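Local coordinates for protein glycosyl hydrolase, BNR repeat (Ralstonia eutropha, PDB 3B7F) that may be a glycosyl hydrolase, and folds as a seven-bladed beta-propeller with BNR repeats, at residues Phe141-Thr144 / Ser149-Pro152; Val315-Asp320 / Ser324-Asp329. One frame throughout, in Å; residues are numbered along the deposited sequence.

Contact 1: residues Phe141-Thr144 / Ser149-Pro152. With EDO (1,2-ethanediol), chain Q.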
loop_
_atom_site.group_PDB
_atom_site.type_symbol
_atom_site.label_atom_id
_atom_site.label_comp_id
_atom_site.label_asym_id
_atom_site.label_seq_id
_atom_site.Cartn_x
_atom_site.Cartn_y
_atom_site.Cartn_z
ATOM N N PHE A 141 -5.786 9.430 11.073
ATOM C CA PHE A 141 -7.147 9.498 11.583
ATOM C C PHE A 141 -7.639 8.098 11.949
ATOM O O PHE A 141 -7.098 7.083 11.482
ATOM C CB PHE A 141 -8.084 10.138 10.543
ATOM C CG PHE A 141 -7.707 11.553 10.194
ATOM C CD1 PHE A 141 -6.740 11.821 9.218
ATOM C CD2 PHE A 141 -8.289 12.616 10.847
ATOM C CE1 PHE A 141 -6.373 13.145 8.906
ATOM C CE2 PHE A 141 -7.926 13.920 10.556
ATOM C CZ PHE A 141 -6.971 14.194 9.583
ATOM N N ARG A 142 -8.666 8.057 12.791
ATOM C CA ARG A 142 -9.230 6.807 13.252
ATOM C C ARG A 142 -10.766 6.842 13.286
ATOM O O ARG A 142 -11.371 7.853 13.630
ATOM C CB ARG A 142 -8.694 6.500 14.644
ATOM C CG ARG A 142 -9.150 5.166 15.215
ATOM C CD ARG A 142 -8.978 5.080 16.714
ATOM N NE ARG A 142 -7.616 4.809 17.144
ATOM C CZ ARG A 142 -6.839 5.564 17.938
ATOM N NH1 ARG A 142 -7.236 6.741 18.460
ATOM N NH2 ARG A 142 -5.618 5.111 18.230
ATOM N N SER A 143 -11.372 5.717 12.912
ATOM C CA SER A 143 -12.804 5.497 13.040
ATOM C C SER A 143 -12.958 4.313 13.958
ATOM O O SER A 143 -12.100 3.442 13.948
ATOM C CB SER A 143 -13.429 5.146 11.703
ATOM O OG SER A 143 -14.825 5.030 11.817
ATOM N N THR A 144 -13.997 4.331 14.793
ATOM C CA THR A 144 -14.393 3.193 15.623
ATOM C C THR A 144 -15.816 2.697 15.254
ATOM O O THR A 144 -16.310 1.756 15.896
ATOM C CB THR A 144 -14.345 3.540 17.117
ATOM O OG1 THR A 144 -15.258 4.610 17.381
ATOM C CG2 THR A 144 -12.914 3.936 17.550
ATOM N N SER A 149 -17.565 7.807 10.785
ATOM C CA SER A 149 -17.001 9.030 11.358
ATOM C C SER A 149 -15.537 8.808 11.686
ATOM O O SER A 149 -15.138 7.715 12.099
ATOM C CB SER A 149 -17.768 9.475 12.615
ATOM O OG SER A 149 -17.692 8.502 13.634
ATOM N N TRP A 150 -14.752 9.858 11.489
ATOM C CA TRP A 150 -13.321 9.841 11.681
ATOM C C TRP A 150 -12.896 10.985 12.574
ATOM O O TRP A 150 -13.470 12.069 12.473
ATOM C CB TRP A 150 -12.647 9.988 10.322
ATOM C CG TRP A 150 -12.918 8.814 9.411
ATOM C CD1 TRP A 150 -13.993 8.640 8.576
ATOM C CD2 TRP A 150 -12.106 7.655 9.263
ATOM N NE1 TRP A 150 -13.896 7.448 7.929
ATOM C CE2 TRP A 150 -12.758 6.809 8.343
ATOM C CE3 TRP A 150 -10.903 7.227 9.851
ATOM C CZ2 TRP A 150 -12.236 5.583 7.965
ATOM C CZ3 TRP A 150 -10.397 6.006 9.504
ATOM C CH2 TRP A 150 -11.058 5.196 8.557
ATOM N N GLU A 151 -11.911 10.734 13.443
ATOM C CA GLU A 151 -11.326 11.763 14.294
ATOM C C GLU A 151 -9.794 11.697 14.118
ATOM O O GLU A 151 -9.254 10.618 13.806
ATOM C CB GLU A 151 -11.699 11.535 15.766
ATOM C CG GLU A 151 -10.915 10.381 16.427
ATOM C CD GLU A 151 -11.458 9.907 17.764
ATOM O OE1 GLU A 151 -12.231 10.660 18.427
ATOM O OE2 GLU A 151 -11.084 8.753 18.129
ATOM N N PRO A 152 -9.088 12.828 14.307
ATOM C CA PRO A 152 -7.629 12.770 14.263
ATOM C C PRO A 152 -7.002 11.890 15.354
ATOM O O PRO A 152 -7.562 11.791 16.437
ATOM C CB PRO A 152 -7.201 14.220 14.512
ATOM C CG PRO A 152 -8.394 15.040 14.538
ATOM C CD PRO A 152 -9.596 14.192 14.533
HETATM C C1 EDO Q . -15.199 8.084 15.356
HETATM O O1 EDO Q . -15.466 6.749 14.895
HETATM C C2 EDO Q . -13.949 8.155 16.214
HETATM O O2 EDO Q . -13.943 7.091 17.176
#
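The backbone oxygen of Ser149 is met by two hydroxyls: Ser143 OG lies 2.7 Å from Ser149 O, and O1 of an ethanediol donates to the same Ser149 O at 3.0 Å. Ser143 OG also accepts the N-H of Gly147 inside the turn. Ser143 has OG anti to its backbone N (chi1 -176°), which turns the hydroxyl to the turn while CB sits over the centre of the Trp150 six-membered ring, 3.6 Å from the centroid, as a CH-pi contact. The ring's edge, at CE3, reaches the Phe141 carbonyl carbon. Behind this, Arg142 and Glu151 form the hydrogen-bonded pair of the antiparallel hairpin, Arg142 N to Glu151 O at 2.8 Å and Glu151 N to Arg142 O at 2.9 Å. Their charged ends stay apart, with Arg142 NH1 4.4 Å from Glu151 OE2. At the far end the Phe141 ring lies obliquely against Pro152, CD2 being 3.5 Å from Pro152 CA. The diol, probably from the crystallisation liquor, also takes the Thr144 N-H on O1 in an almost straight bond (177°). Ser149 OG bonds to Asp145. The sequence and geometry are those of an Asp-box, the BNR signature. The buried Ser143 hydroxyl is satisfied within the turn while its CB rests on the indole, so a single residue ties the turn's polar side to its aromatic one.

Contact 2: residues Val315-Asp320 / Ser324-Asp329; sequences VYVTRD and SWQRQD. With EDO (1,2-ethanediol), chain H.
The ring of Tyr316 lies with one face over the backbone of Arg327, whose CA is 3.8 Å from the ring centroid, a CH-pi contact offset toward the rim. Arg327 sets off with CG anti to its backbone N, runs extended to NE alongside the phenol and then turns at chi4 (76°), bringing NH1 to the hydroxyl: Arg327 NH1 donates to Tyr316 OH at 2.9 Å, the oxygen lying in the guanidinium plane, while ring and guanidinium are turned 70° apart. NE of Arg327 makes a salt bridge with Asp329 OD2 at 2.8 Å, and NH2 bonds to Lys312 O, so three partners fix this group. Next along, Trp325 CB meets the Tyr316 edge, and the Trp325 six-membered ring carries Thr318 CB over its face, 3.7 Å from the centroid; its NE1 bonds to Ile268 O. On the other side of the sheet, the Gln328 amide lies against Val317, NE2 being 3.6 Å from CG1, and NE2 is held by Glu371 O and Glu373 OE2. At the turn Ser324 N donates to Asp320 OD1 at 2.8 Å, on the syn side, 25° out of the carboxylate plane. A water joins Arg319 N, Ser324 OG and Gln326 OE1. Thr318, Asp320, Gly322, Ser324 and Trp325 spell out an Asp-box, whose carboxylate takes up a peptide N-H of the turn and would probably be kept ionised by it.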
loop_
_atom_site.group_PDB
_atom_site.type_symbol
_atom_site.label_atom_id
_atom_site.label_comp_id
_atom_site.label_asym_id
_atom_site.label_seq_id
_atom_site.Cartn_x
_atom_site.Cartn_y
_atom_site.Cartn_z
ATOM N N VAL A 315 8.236 -8.095 -12.662
ATOM C CA VAL A 315 8.104 -8.194 -11.230
ATOM C C VAL A 315 9.367 -8.960 -10.826
ATOM O O VAL A 315 9.882 -9.773 -11.615
ATOM C CB VAL A 315 6.819 -9.004 -10.837
ATOM C CG1 VAL A 315 6.874 -9.529 -9.414
ATOM C CG2 VAL A 315 5.567 -8.197 -11.094
ATOM N N TYR A 316 9.894 -8.712 -9.628
ATOM C CA TYR A 316 11.005 -9.531 -9.119
ATOM C C TYR A 316 10.511 -10.173 -7.862
ATOM O O TYR A 316 9.849 -9.527 -7.064
ATOM C CB TYR A 316 12.314 -8.744 -8.881
ATOM C CG TYR A 316 13.171 -8.645 -10.122
ATOM C CD1 TYR A 316 12.789 -7.832 -11.180
ATOM C CD2 TYR A 316 14.340 -9.398 -10.259
ATOM C CE1 TYR A 316 13.513 -7.747 -12.322
ATOM C CE2 TYR A 316 15.079 -9.312 -11.403
ATOM C CZ TYR A 316 14.673 -8.466 -12.427
ATOM O OH TYR A 316 15.404 -8.354 -13.583
ATOM N N VAL A 317 10.818 -11.464 -7.712
ATOM C CA VAL A 317 10.496 -12.214 -6.508
ATOM C C VAL A 317 11.783 -12.594 -5.767
ATOM O O VAL A 317 12.847 -12.716 -6.383
ATOM C CB VAL A 317 9.709 -13.518 -6.843
ATOM C CG1 VAL A 317 10.611 -14.513 -7.551
ATOM C CG2 VAL A 317 9.086 -14.154 -5.581
ATOM N N THR A 318 11.669 -12.720 -4.438
ATOM C CA THR A 318 12.692 -13.339 -3.590
ATOM C C THR A 318 11.937 -14.413 -2.786
ATOM O O THR A 318 10.819 -14.186 -2.405
ATOM C CB THR A 318 13.460 -12.368 -2.645
ATOM O OG1 THR A 318 14.464 -13.117 -1.937
ATOM C CG2 THR A 318 12.530 -11.634 -1.638
ATOM N N ARG A 319 12.507 -15.600 -2.660
ATOM C CA ARG A 319 11.958 -16.671 -1.828
ATOM C C ARG A 319 12.888 -17.017 -0.660
ATOM O O ARG A 319 12.662 -17.998 0.048
ATOM C CB ARG A 319 11.677 -17.890 -2.706
ATOM C CG ARG A 319 10.629 -17.564 -3.819
ATOM C CD ARG A 319 10.085 -18.839 -4.458
ATOM N NE ARG A 319 8.799 -18.624 -5.160
ATOM C CZ ARG A 319 8.673 -18.285 -6.442
ATOM N NH1 ARG A 319 9.723 -18.122 -7.232
ATOM N NH2 ARG A 319 7.469 -18.111 -6.938
ATOM N N ASP A 320 13.901 -16.175 -0.437
ATOM C CA ASP A 320 14.927 -16.383 0.584
ATOM C C ASP A 320 15.207 -15.091 1.355
ATOM O O ASP A 320 16.342 -14.819 1.710
ATOM C CB ASP A 320 16.211 -16.987 -0.051
ATOM C CG ASP A 320 16.779 -16.143 -1.198
ATOM O OD1 ASP A 320 16.453 -14.936 -1.351
ATOM O OD2 ASP A 320 17.583 -16.696 -1.960
ATOM N N SER A 324 18.544 -13.494 -2.639
ATOM C CA SER A 324 18.574 -13.610 -4.097
ATOM C C SER A 324 17.226 -13.160 -4.665
ATOM O O SER A 324 16.196 -13.218 -3.994
ATOM C CB SER A 324 18.910 -15.041 -4.554
ATOM O OG SER A 324 17.861 -15.942 -4.241
ATOM N N TRP A 325 17.256 -12.690 -5.903
ATOM C CA TRP A 325 16.070 -12.198 -6.600
ATOM C C TRP A 325 15.979 -12.838 -7.967
ATOM O O TRP A 325 17.005 -13.036 -8.623
ATOM C CB TRP A 325 16.123 -10.666 -6.758
ATOM C CG TRP A 325 16.093 -9.903 -5.452
ATOM C CD1 TRP A 325 17.165 -9.501 -4.696
ATOM C CD2 TRP A 325 14.931 -9.456 -4.765
ATOM N NE1 TRP A 325 16.733 -8.819 -3.594
ATOM C CE2 TRP A 325 15.367 -8.782 -3.601
ATOM C CE3 TRP A 325 13.552 -9.556 -5.018
ATOM C CZ2 TRP A 325 14.474 -8.192 -2.697
ATOM C CZ3 TRP A 325 12.664 -8.982 -4.112
ATOM C CH2 TRP A 325 13.131 -8.319 -2.964
ATOM N N GLN A 326 14.758 -13.153 -8.391
ATOM C CA GLN A 326 14.515 -13.721 -9.725
ATOM C C GLN A 326 13.527 -12.856 -10.488
ATOM O O GLN A 326 12.555 -12.350 -9.909
ATOM C CB GLN A 326 14.002 -15.163 -9.668
ATOM C CG GLN A 326 15.069 -16.195 -9.180
ATOM C CD GLN A 326 15.367 -16.079 -7.706
ATOM O OE1 GLN A 326 14.439 -15.955 -6.872
ATOM N NE2 GLN A 326 16.668 -16.078 -7.361
ATOM N N ARG A 327 13.784 -12.713 -11.784
ATOM C CA ARG A 327 12.960 -11.915 -12.672
ATOM C C ARG A 327 11.753 -12.731 -13.058
ATOM O O ARG A 327 11.899 -13.902 -13.406
ATOM C CB ARG A 327 13.744 -11.568 -13.948
ATOM C CG ARG A 327 13.029 -10.605 -14.912
ATOM C CD ARG A 327 13.959 -10.378 -16.089
ATOM N NE ARG A 327 13.392 -9.471 -17.071
ATOM C CZ ARG A 327 13.323 -8.148 -16.939
ATOM N NH1 ARG A 327 13.820 -7.506 -15.885
ATOM N NH2 ARG A 327 12.776 -7.462 -17.900
ATOM N N GLN A 328 10.586 -12.102 -13.011
ATOM C CA GLN A 328 9.359 -12.705 -13.400
ATOM C C GLN A 328 8.687 -11.828 -14.445
ATOM O O GLN A 328 8.095 -10.824 -14.115
ATOM C CB GLN A 328 8.455 -12.841 -12.206
ATOM C CG GLN A 328 8.955 -13.778 -11.147
ATOM C CD GLN A 328 7.924 -13.986 -10.035
ATOM O OE1 GLN A 328 7.268 -13.035 -9.596
ATOM N NE2 GLN A 328 7.752 -15.249 -9.604
ATOM N N ASP A 329 8.770 -12.247 -15.704
ATOM C CA ASP A 329 8.217 -11.517 -16.852
ATOM C C ASP A 329 7.510 -12.379 -17.904
ATOM O O ASP A 329 7.251 -11.857 -18.986
ATOM C CB ASP A 329 9.325 -10.688 -17.544
ATOM C CG ASP A 329 10.442 -11.546 -18.106
ATOM O OD1 ASP A 329 10.306 -12.772 -18.149
ATOM O OD2 ASP A 329 11.497 -11.001 -18.468
HETATM C C1 EDO H . 6.587 -20.942 -1.196
HETATM O O1 EDO H . 6.416 -20.284 0.070
HETATM C C2 EDO H . 6.772 -19.956 -2.363
HETATM O O2 EDO H . 7.876 -19.027 -2.221
HETATM O O HOH W 1 15.009 -16.001 -4.135
HETATM O O HOH W 2 12.540 -17.488 -7.324
#

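Overall arrangement
Both contacts are hairpins between the third and outermost strands of a propeller blade, in two different blades on opposite sides of the chain's centre, with centres about 38 Å apart. Each carries an Asp-box turn with a tryptophan under a serine or threonine, so the same chemistry recurs. Both are partly buried, with buried residues such as Phe141, Trp150 and Tyr316 beside more exposed polar ones such as Glu151 and Gln326. Contact 2 is longer, with two hydrogen-bonded pairs against one, and adds an arginine-tyrosine bond and a salt bridge from the outer strand to the residue just beyond it. The ethanediol of contact 1 joins the two segments; that of contact 2 touches, of its segments, Arg319 alone, and weakly.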